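PDB 3KFW: PaaX domain-containing protein, C-domain protein from Mycobacterium tuberculosis, which is of unknown function but probably acts as a PaaX-like transcriptional regulator that binds DNA through an N-terminal helix-turn-helix domain. Local coordinates for residues A[14-19]-A[228-233]; A[89-94]-A[113-118]; A[165-170]-A[192-197]. All blocks are in the same frame, centred on the assembly; numbering follows the deposited sequence.

Contact 1 of 3, residues A[14-19]-A[228-233]; sequences LGAHPA and KRRDAT
Leu14 and Arg230 meet through polar bonds, and they account for both hydrogen bonds between 14-19 and 228-233. The guanidinium arrives end-on and offers both terminal nitrogens to a single acceptor: Arg230 NH2 lies 2.8 Å and Arg230 NH1 3.0 Å from Leu14 O. Neither bond is straight, with N-H...O angles of 147° and 138°, as expected when two donors share one oxygen. That oxygen sits close to the guanidinium plane, at its edge, whereas both nitrogens approach it from one face of its own carbonyl group. Arg230 NH2 has a second acceptor in Val12 O, so two carbonyls around the end of helix 5-13 fix the rotation of the group. The partial negative charge there would probably favour a cationic partner.

The apolar part of the contact rests on Ala16. Its CB stands 3.6 Å above the guanidinium plane of Arg230, over the centre of the group, and 3.7 Å from Arg230 CZ. The long arginine chain is bent at chi3 (53°), which turns its flat end across the methyl. Ala16 N comes within 3.5 Å of Arg230 NH1, but both are donors and no bond forms.

Arg230 also packs on Leu29 of helix 23-30, and Leu14 touches Gln70 of helix 64-77. The contact thus sets the C-terminal helix 212-234 against the loop joining helices 5-13 and 23-30 of the probable helix-turn-helix region.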
loop_
_atom_site.group_PDB
_atom_site.type_symbol
_atom_site.label_atom_id
_atom_site.label_comp_id
_atom_site.label_asym_id
_atom_site.label_seq_id
_atom_site.Cartn_x
_atom_site.Cartn_y
_atom_site.Cartn_z
ATOM N N LEU A 14 24.161 -2.525 -38.652
ATOM C CA LEU A 14 22.726 -2.238 -38.705
ATOM C C LEU A 14 22.148 -2.322 -40.133
ATOM O O LEU A 14 22.563 -1.579 -41.059
ATOM C CB LEU A 14 22.486 -0.871 -38.069
ATOM C CG LEU A 14 21.434 -0.710 -36.971
ATOM C CD1 LEU A 14 21.491 -1.797 -35.885
ATOM C CD2 LEU A 14 21.647 0.691 -36.332
ATOM N N GLY A 15 21.237 -3.295 -40.303
ATOM C CA GLY A 15 20.510 -3.507 -41.543
ATOM C C GLY A 15 21.310 -4.204 -42.628
ATOM O O GLY A 15 20.818 -4.337 -43.752
ATOM N N ALA A 16 22.544 -4.642 -42.320
ATOM C CA ALA A 16 23.384 -5.380 -43.323
ATOM C C ALA A 16 22.771 -6.727 -43.619
ATOM O O ALA A 16 22.495 -7.040 -44.790
ATOM C CB ALA A 16 24.785 -5.558 -42.854
ATOM N N HIS A 17 22.511 -7.489 -42.546
ATOM C CA HIS A 17 21.999 -8.858 -42.639
ATOM C C HIS A 17 20.922 -9.003 -43.742
ATOM O O HIS A 17 19.991 -8.233 -43.766
ATOM C CB HIS A 17 21.487 -9.344 -41.287
ATOM C CG HIS A 17 21.405 -10.832 -41.199
ATOM N ND1 HIS A 17 20.377 -11.557 -41.779
ATOM C CD2 HIS A 17 22.242 -11.743 -40.643
ATOM C CE1 HIS A 17 20.568 -12.846 -41.556
ATOM N NE2 HIS A 17 21.697 -12.987 -40.876
ATOM N N PRO A 18 21.042 -9.989 -44.641
ATOM C CA PRO A 18 21.943 -11.167 -44.698
ATOM C C PRO A 18 23.291 -10.968 -45.390
ATOM O O PRO A 18 24.050 -11.931 -45.517
ATOM C CB PRO A 18 21.122 -12.191 -45.550
ATOM C CG PRO A 18 20.445 -11.348 -46.545
ATOM C CD PRO A 18 20.056 -10.035 -45.747
ATOM N N ALA A 19 23.569 -9.777 -45.903
ATOM C CA ALA A 19 24.892 -9.535 -46.511
ATOM C C ALA A 19 26.044 -9.725 -45.462
ATOM O O ALA A 19 25.799 -9.673 -44.264
ATOM C CB ALA A 19 24.938 -8.146 -47.180
ATOM N N LYS A 228 24.455 3.883 -45.242
ATOM C CA LYS A 228 25.032 4.469 -46.457
ATOM C C LYS A 228 26.592 4.382 -46.524
ATOM O O LYS A 228 27.163 4.120 -47.588
ATOM C CB LYS A 228 24.526 5.902 -46.631
ATOM C CG LYS A 228 25.006 6.576 -47.899
ATOM C CD LYS A 228 24.478 8.007 -47.967
ATOM C CE LYS A 228 25.167 8.818 -49.081
ATOM N NZ LYS A 228 24.741 10.247 -48.917
ATOM N N ARG A 229 27.260 4.580 -45.382
ATOM C CA ARG A 229 28.720 4.429 -45.248
ATOM C C ARG A 229 29.204 3.041 -45.642
ATOM O O ARG A 229 30.324 2.870 -46.139
ATOM C CB ARG A 229 29.141 4.660 -43.803
ATOM C CG ARG A 229 29.203 6.100 -43.390
ATOM C CD ARG A 229 29.641 6.236 -41.950
ATOM N NE ARG A 229 31.070 5.958 -41.759
ATOM C CZ ARG A 229 31.574 4.940 -41.045
ATOM N NH1 ARG A 229 30.767 4.063 -40.430
ATOM N NH2 ARG A 229 32.899 4.796 -40.941
ATOM N N ARG A 230 28.352 2.052 -45.392
ATOM C CA ARG A 230 28.662 0.655 -45.603
ATOM C C ARG A 230 28.392 0.225 -47.035
ATOM O O ARG A 230 28.853 -0.831 -47.451
ATOM C CB ARG A 230 27.864 -0.186 -44.615
ATOM C CG ARG A 230 28.180 -1.632 -44.617
ATOM C CD ARG A 230 27.170 -2.459 -43.870
ATOM N NE ARG A 230 25.797 -2.241 -44.300
ATOM C CZ ARG A 230 24.837 -1.918 -43.450
ATOM N NH1 ARG A 230 23.600 -1.711 -43.861
ATOM N NH2 ARG A 230 25.133 -1.797 -42.163
ATOM N N ASP A 231 27.666 1.033 -47.801
ATOM C CA ASP A 231 27.537 0.796 -49.247
ATOM C C ASP A 231 28.649 1.505 -49.980
ATOM O O ASP A 231 29.145 1.010 -50.987
ATOM C CB ASP A 231 26.200 1.296 -49.785
ATOM C CG ASP A 231 25.028 0.858 -48.932
ATOM O OD1 ASP A 231 25.114 -0.208 -48.283
ATOM O OD2 ASP A 231 24.020 1.589 -48.890
ATOM N N ALA A 232 29.028 2.680 -49.483
ATOM C CA ALA A 232 30.170 3.432 -50.012
ATOM C C ALA A 232 31.446 2.565 -50.068
ATOM O O ALA A 232 32.089 2.426 -51.140
ATOM C CB ALA A 232 30.396 4.689 -49.188
ATOM N N THR A 233 31.774 1.964 -48.919
ATOM C CA THR A 233 32.913 1.038 -48.782
ATOM C C THR A 233 32.746 -0.289 -49.541
ATOM O O THR A 233 33.692 -0.754 -50.192
ATOM C CB THR A 233 33.220 0.758 -47.300
ATOM O OG1 THR A 233 33.319 2.007 -46.597
ATOM C CG2 THR A 233 34.526 -0.014 -47.141
#

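Contact 2 of 3, residues A[89-94]-A[113-118]; sequences HMLIVT and KRFGEL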
loop_
_atom_site.group_PDB
_atom_site.type_symbol
_atom_site.label_atom_id
_atom_site.label_comp_id
_atom_site.label_asym_id
_atom_site.label_seq_id
_atom_site.Cartn_x
_atom_site.Cartn_y
_atom_site.Cartn_z
ATOM N N HIS A 89 -5.964 0.080 -20.072
ATOM C CA HIS A 89 -5.629 -1.175 -19.427
ATOM C C HIS A 89 -5.279 -0.895 -17.987
ATOM O O HIS A 89 -4.560 0.060 -17.709
ATOM C CB HIS A 89 -4.452 -1.861 -20.133
ATOM C CG HIS A 89 -4.842 -2.519 -21.424
ATOM N ND1 HIS A 89 -3.955 -2.711 -22.472
ATOM C CD2 HIS A 89 -6.037 -3.013 -21.838
ATOM C CE1 HIS A 89 -4.582 -3.324 -23.454
ATOM N NE2 HIS A 89 -5.841 -3.519 -23.095
HETATM N N MSE A 90 -5.756 -1.737 -17.076
HETATM C CA MSE A 90 -5.474 -1.562 -15.655
HETATM C C MSE A 90 -5.029 -2.838 -14.988
HETATM O O MSE A 90 -5.684 -3.868 -15.030
HETATM C CB MSE A 90 -6.695 -1.039 -14.941
HETATM C CG MSE A 90 -6.350 -0.268 -13.685
HETATM SE SE MSE A 90 -7.950 0.633 -12.998
HETATM C CE MSE A 90 -8.130 -0.755 -11.663
ATOM N N LEU A 91 -3.894 -2.772 -14.346
ATOM C CA LEU A 91 -3.407 -3.919 -13.683
ATOM C C LEU A 91 -3.252 -3.576 -12.195
ATOM O O LEU A 91 -2.505 -2.699 -11.853
ATOM C CB LEU A 91 -2.085 -4.358 -14.319
ATOM C CG LEU A 91 -2.081 -4.814 -15.784
ATOM C CD1 LEU A 91 -0.589 -5.004 -16.250
ATOM C CD2 LEU A 91 -2.857 -6.080 -15.987
ATOM N N ILE A 92 -4.003 -4.289 -11.352
ATOM C CA ILE A 92 -4.041 -4.168 -9.906
ATOM C C ILE A 92 -3.229 -5.315 -9.308
ATOM O O ILE A 92 -3.566 -6.468 -9.519
ATOM C CB ILE A 92 -5.523 -4.346 -9.391
ATOM C CG1 ILE A 92 -6.483 -3.411 -10.096
ATOM C CG2 ILE A 92 -5.631 -4.134 -7.849
ATOM C CD1 ILE A 92 -6.048 -2.016 -9.987
ATOM N N VAL A 93 -2.183 -5.026 -8.550
ATOM C CA VAL A 93 -1.451 -6.143 -7.981
ATOM C C VAL A 93 -2.158 -6.666 -6.737
ATOM O O VAL A 93 -2.504 -5.886 -5.852
ATOM C CB VAL A 93 0.105 -5.911 -7.863
ATOM C CG1 VAL A 93 0.528 -4.535 -8.369
ATOM C CG2 VAL A 93 0.654 -6.260 -6.457
ATOM N N THR A 94 -2.425 -7.973 -6.703
ATOM C CA THR A 94 -3.253 -8.563 -5.644
ATOM C C THR A 94 -2.437 -9.518 -4.820
ATOM O O THR A 94 -2.951 -10.180 -3.933
ATOM C CB THR A 94 -4.499 -9.299 -6.198
ATOM O OG1 THR A 94 -4.103 -10.199 -7.237
ATOM C CG2 THR A 94 -5.561 -8.283 -6.738
ATOM N N LYS A 113 6.492 -2.816 -20.383
ATOM C CA LYS A 113 5.225 -2.787 -21.122
ATOM C C LYS A 113 4.573 -1.395 -21.081
ATOM O O LYS A 113 3.422 -1.238 -21.461
ATOM C CB LYS A 113 4.275 -3.782 -20.489
ATOM C CG LYS A 113 4.725 -5.185 -20.643
ATOM C CD LYS A 113 3.742 -6.097 -19.951
ATOM C CE LYS A 113 4.258 -7.557 -20.020
ATOM N NZ LYS A 113 3.778 -8.175 -21.263
ATOM N N ARG A 114 5.302 -0.410 -20.526
ATOM C CA ARG A 114 4.960 1.009 -20.576
ATOM C C ARG A 114 3.663 1.332 -19.861
ATOM O O ARG A 114 2.825 2.078 -20.365
ATOM C CB ARG A 114 5.030 1.514 -22.022
ATOM C CG ARG A 114 6.382 1.096 -22.596
ATOM C CD ARG A 114 6.533 1.373 -24.041
ATOM N NE ARG A 114 7.958 1.401 -24.319
ATOM C CZ ARG A 114 8.487 0.857 -25.390
ATOM N NH1 ARG A 114 7.685 0.241 -26.258
ATOM N NH2 ARG A 114 9.805 0.893 -25.578
ATOM N N PHE A 115 3.523 0.723 -18.678
ATOM C CA PHE A 115 2.514 1.083 -17.690
ATOM C C PHE A 115 3.083 2.132 -16.744
ATOM O O PHE A 115 4.277 2.133 -16.495
ATOM C CB PHE A 115 2.056 -0.161 -16.917
ATOM C CG PHE A 115 1.089 -1.022 -17.701
ATOM C CD1 PHE A 115 1.547 -1.879 -18.704
ATOM C CD2 PHE A 115 -0.257 -0.983 -17.437
ATOM C CE1 PHE A 115 0.672 -2.651 -19.432
ATOM C CE2 PHE A 115 -1.138 -1.766 -18.167
ATOM C CZ PHE A 115 -0.678 -2.579 -19.171
ATOM N N GLY A 116 2.234 3.054 -16.284
ATOM C CA GLY A 116 2.617 4.018 -15.252
ATOM C C GLY A 116 1.945 3.662 -13.928
ATOM O O GLY A 116 0.850 3.109 -13.871
ATOM N N GLU A 117 2.623 3.971 -12.855
ATOM C CA GLU A 117 2.114 3.682 -11.558
ATOM C C GLU A 117 1.246 4.857 -11.047
ATOM O O GLU A 117 1.784 5.928 -10.710
ATOM C CB GLU A 117 3.298 3.395 -10.623
ATOM C CG GLU A 117 2.903 3.033 -9.221
ATOM C CD GLU A 117 4.057 2.493 -8.465
ATOM O OE1 GLU A 117 3.840 1.627 -7.597
ATOM O OE2 GLU A 117 5.209 2.904 -8.768
ATOM N N LEU A 118 -0.078 4.655 -10.996
ATOM C CA LEU A 118 -0.976 5.660 -10.435
ATOM C C LEU A 118 -0.702 5.824 -8.963
ATOM O O LEU A 118 -0.930 6.899 -8.397
ATOM C CB LEU A 118 -2.449 5.297 -10.641
ATOM C CG LEU A 118 -3.525 6.265 -10.052
ATOM C CD1 LEU A 118 -3.450 7.759 -10.515
ATOM C CD2 LEU A 118 -4.929 5.729 -10.284
#
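Phe115, whose backbone N bonds to Met110 O, makes no polar bond with Leu91, the residue its ring touches; the main chain of Leu91 pairs with Trp123 on strand 122-126. The bond to Met110 belongs to a Schellman motif that ends helix 100-112, with Arg114 at positive phi as its C-prime residue. The turn delivers the Phe115 ring toward strand 88-93.

Leu91 CD1 lies over one face of that ring, 4.0 Å from its centroid and 19° off the normal, a CH-pi contact displaced toward the rim. Leu91 CD1 is 3.8 Å from both Phe115 CZ and Phe115 CE2, and the two side chains cross at about a right angle.

Strand 88-93, helix 100-112 and strand 116-119 form a beta-alpha-beta crossover, with strand 122-126 between the two strands in the sheet. The order 116-119, 122-126, 88-93, 141-147 matches that of a ferredoxin-like fold, consistent with a Cas2-like domain, although no helix stands between strands 122-126 and 141-147.

His89 adds its CB, 3.9 Å from Phe115 CE2 and oblique to the ring. With chi1 at -76°, its imidazole lies beside its own backbone N, leads off from the phenylalanine and touches Asp127 and Leu131. Trp123 and Arg125 also pack on Phe115. Met90, a selenomethionine whose CB points away from 113-118, packs against Met90 of the second subunit.

Contact 3 of 3, residues A[165-170]-A[192-197]; sequences TEAGHR and VRHLLT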
loop_
_atom_site.group_PDB
_atom_site.type_symbol
_atom_site.label_atom_id
_atom_site.label_comp_id
_atom_site.label_asym_id
_atom_site.label_seq_id
_atom_site.Cartn_x
_atom_site.Cartn_y
_atom_site.Cartn_z
ATOM N N THR A 165 9.681 15.282 -22.143
ATOM C CA THR A 165 9.688 16.327 -23.165
ATOM C C THR A 165 10.966 17.162 -23.067
ATOM O O THR A 165 11.696 17.256 -24.060
ATOM C CB THR A 165 8.428 17.257 -22.962
ATOM O OG1 THR A 165 7.240 16.507 -23.255
ATOM C CG2 THR A 165 8.485 18.573 -23.797
ATOM N N GLU A 166 11.247 17.750 -21.891
ATOM C CA GLU A 166 12.495 18.506 -21.689
ATOM C C GLU A 166 13.761 17.679 -22.014
ATOM O O GLU A 166 14.691 18.186 -22.658
ATOM C CB GLU A 166 12.587 19.105 -20.275
ATOM C CG GLU A 166 13.813 20.053 -20.044
ATOM C CD GLU A 166 13.545 21.201 -19.005
ATOM O OE1 GLU A 166 13.251 22.373 -19.424
ATOM O OE2 GLU A 166 13.611 20.930 -17.768
ATOM N N ALA A 167 13.777 16.409 -21.611
ATOM C CA ALA A 167 14.953 15.531 -21.847
ATOM C C ALA A 167 15.103 15.212 -23.293
ATOM O O ALA A 167 16.234 15.051 -23.757
ATOM C CB ALA A 167 14.911 14.227 -21.030
ATOM N N GLY A 168 13.972 15.151 -24.004
ATOM C CA GLY A 168 13.981 14.789 -25.418
ATOM C C GLY A 168 14.548 15.924 -26.276
ATOM O O GLY A 168 15.432 15.712 -27.090
ATOM N N HIS A 169 14.007 17.122 -26.100
ATOM C CA HIS A 169 14.547 18.339 -26.691
ATOM C C HIS A 169 16.029 18.499 -26.389
ATOM O O HIS A 169 16.758 18.850 -27.283
ATOM C CB HIS A 169 13.711 19.582 -26.260
ATOM C CG HIS A 169 12.376 19.617 -26.922
ATOM N ND1 HIS A 169 12.226 19.505 -28.300
ATOM C CD2 HIS A 169 11.124 19.714 -26.416
ATOM C CE1 HIS A 169 10.941 19.527 -28.606
ATOM N NE2 HIS A 169 10.253 19.644 -27.480
ATOM N N ARG A 170 16.486 18.235 -25.167
ATOM C CA ARG A 170 17.930 18.365 -24.899
ATOM C C ARG A 170 18.776 17.415 -25.799
ATOM O O ARG A 170 19.842 17.805 -26.272
ATOM C CB ARG A 170 18.256 18.103 -23.436
ATOM C CG ARG A 170 18.966 19.291 -22.722
ATOM C CD ARG A 170 18.909 19.168 -21.153
ATOM N NE ARG A 170 19.107 17.764 -20.724
ATOM C CZ ARG A 170 18.317 17.081 -19.876
ATOM N NH1 ARG A 170 17.244 17.652 -19.295
ATOM N NH2 ARG A 170 18.623 15.813 -19.593
ATOM N N VAL A 192 17.916 6.206 -28.223
ATOM C CA VAL A 192 17.334 4.898 -28.180
ATOM C C VAL A 192 16.937 4.626 -26.752
ATOM O O VAL A 192 15.825 4.157 -26.529
ATOM C CB VAL A 192 18.279 3.801 -28.724
ATOM C CG1 VAL A 192 17.833 2.393 -28.283
ATOM C CG2 VAL A 192 18.295 3.871 -30.210
ATOM N N ARG A 193 17.828 4.902 -25.794
ATOM C CA ARG A 193 17.508 4.689 -24.351
ATOM C C ARG A 193 16.336 5.565 -23.903
ATOM O O ARG A 193 15.545 5.174 -23.067
ATOM C CB ARG A 193 18.731 4.899 -23.434
ATOM C CG ARG A 193 19.730 3.735 -23.536
ATOM C CD ARG A 193 20.898 3.881 -22.553
ATOM N NE ARG A 193 22.058 4.576 -23.147
ATOM C CZ ARG A 193 22.409 5.833 -22.854
ATOM N NH1 ARG A 193 21.688 6.521 -21.978
ATOM N NH2 ARG A 193 23.480 6.391 -23.438
ATOM N N HIS A 194 16.217 6.742 -24.490
ATOM C CA HIS A 194 15.117 7.581 -24.161
ATOM C C HIS A 194 13.785 7.079 -24.755
ATOM O O HIS A 194 12.757 7.089 -24.064
ATOM C CB HIS A 194 15.399 9.020 -24.558
ATOM C CG HIS A 194 14.529 10.003 -23.855
ATOM N ND1 HIS A 194 14.325 9.965 -22.493
ATOM C CD2 HIS A 194 13.806 11.047 -24.316
ATOM C CE1 HIS A 194 13.541 10.968 -22.137
ATOM N NE2 HIS A 194 13.216 11.642 -23.226
ATOM N N LEU A 195 13.782 6.654 -25.999
ATOM C CA LEU A 195 12.555 6.098 -26.580
ATOM C C LEU A 195 12.018 4.849 -25.850
ATOM O O LEU A 195 10.794 4.631 -25.784
ATOM C CB LEU A 195 12.750 5.808 -28.055
ATOM C CG LEU A 195 13.018 7.080 -28.868
ATOM C CD1 LEU A 195 13.643 6.791 -30.227
ATOM C CD2 LEU A 195 11.741 7.892 -29.027
ATOM N N LEU A 196 12.933 4.060 -25.280
ATOM C CA LEU A 196 12.604 2.815 -24.599
ATOM C C LEU A 196 11.601 3.074 -23.508
ATOM O O LEU A 196 10.804 2.168 -23.180
ATOM C CB LEU A 196 13.856 2.158 -23.992
ATOM C CG LEU A 196 14.741 1.269 -24.900
ATOM C CD1 LEU A 196 15.849 0.661 -24.034
ATOM C CD2 LEU A 196 13.962 0.171 -25.604
ATOM N N THR A 197 11.667 4.295 -22.954
ATOM C CA THR A 197 10.784 4.737 -21.890
ATOM C C THR A 197 9.587 5.522 -22.398
ATOM O O THR A 197 8.826 6.042 -21.585
ATOM C CB THR A 197 11.502 5.628 -20.799
ATOM O OG1 THR A 197 11.661 6.951 -21.278
ATOM C CG2 THR A 197 12.890 5.054 -20.341
#
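His194 reaches Ala167 and Gly168 because its CG is anti to the backbone N (chi1 -161°), which carries the ring out from helix 181-195 toward helix 161-177. A chi2 of 48° then turns the imidazole so that CE1 and NE2 approach one residue, and NE2 and CD2 the next. The ring spans this short piece of helix: His194 CE1 is 3.7 Å from Ala167 CB, while His194 CD2 is 3.9 Å from Gly168 CA. Both neighbours lie obliquely to the imidazole. Between the two segments the backbones are nearest at Gly168 and His194, whose CA atoms are 7.4 Å apart, a spacing consistent with the small residues on one side of the interface.

No hydrogen bond links the two segments directly. His194 NE2 lies 3.7 Å from Gly168 N, but its polar partner is Trp164 O, one turn earlier on helix 161-177, and the imidazole also stacks with the Trp164 ring. The carbonyl of His194 is bonded as well: Thr197 OG1 donates to His194 O at 3.0 Å, tilted 15° from the carbonyl plane, and Thr197 N reaches the same oxygen at 3.2 Å. Thr197 OG1 in turn bonds to Trp164 NE1, so the exit from helix 181-195 and the tryptophan are tied together. Leu215 of helix 212-234 packs on His194, placing the contact within the helical C-terminal domain.

Since a carbonyl can only accept, the bond to Trp164 O implies that His194 NE2 carries a proton, although this does not settle the charge of the ring. The histidine therefore joins the helices in two ways, with a ring against Ala167, Gly168 and Trp164 and an N-H given to a main-chain oxygen.

Contact 1 brackets the chain, joining its N-terminal region to helix 212-234, and the other two contacts fall between its segments, contact 2 closing before contact 3 opens. Contacts 1 and 2 lie on opposite sides of the chain's centre, with their own centres 41 Å apart; contact 3 is 27 Å from the first and 22 Å from the second, centre to centre. Contact 2 belongs to the Cas2-like sheet, whereas contact 3 joins helices of the C-terminal region. These two touch where Arg114 NH2 lies 2.9 Å from Leu196 O, a probable hydrogen bond. Helix 212-234 packs at contact 3 and reaches contact 1, so the C-terminal helices bridge the sheet and the probable DNA-binding region.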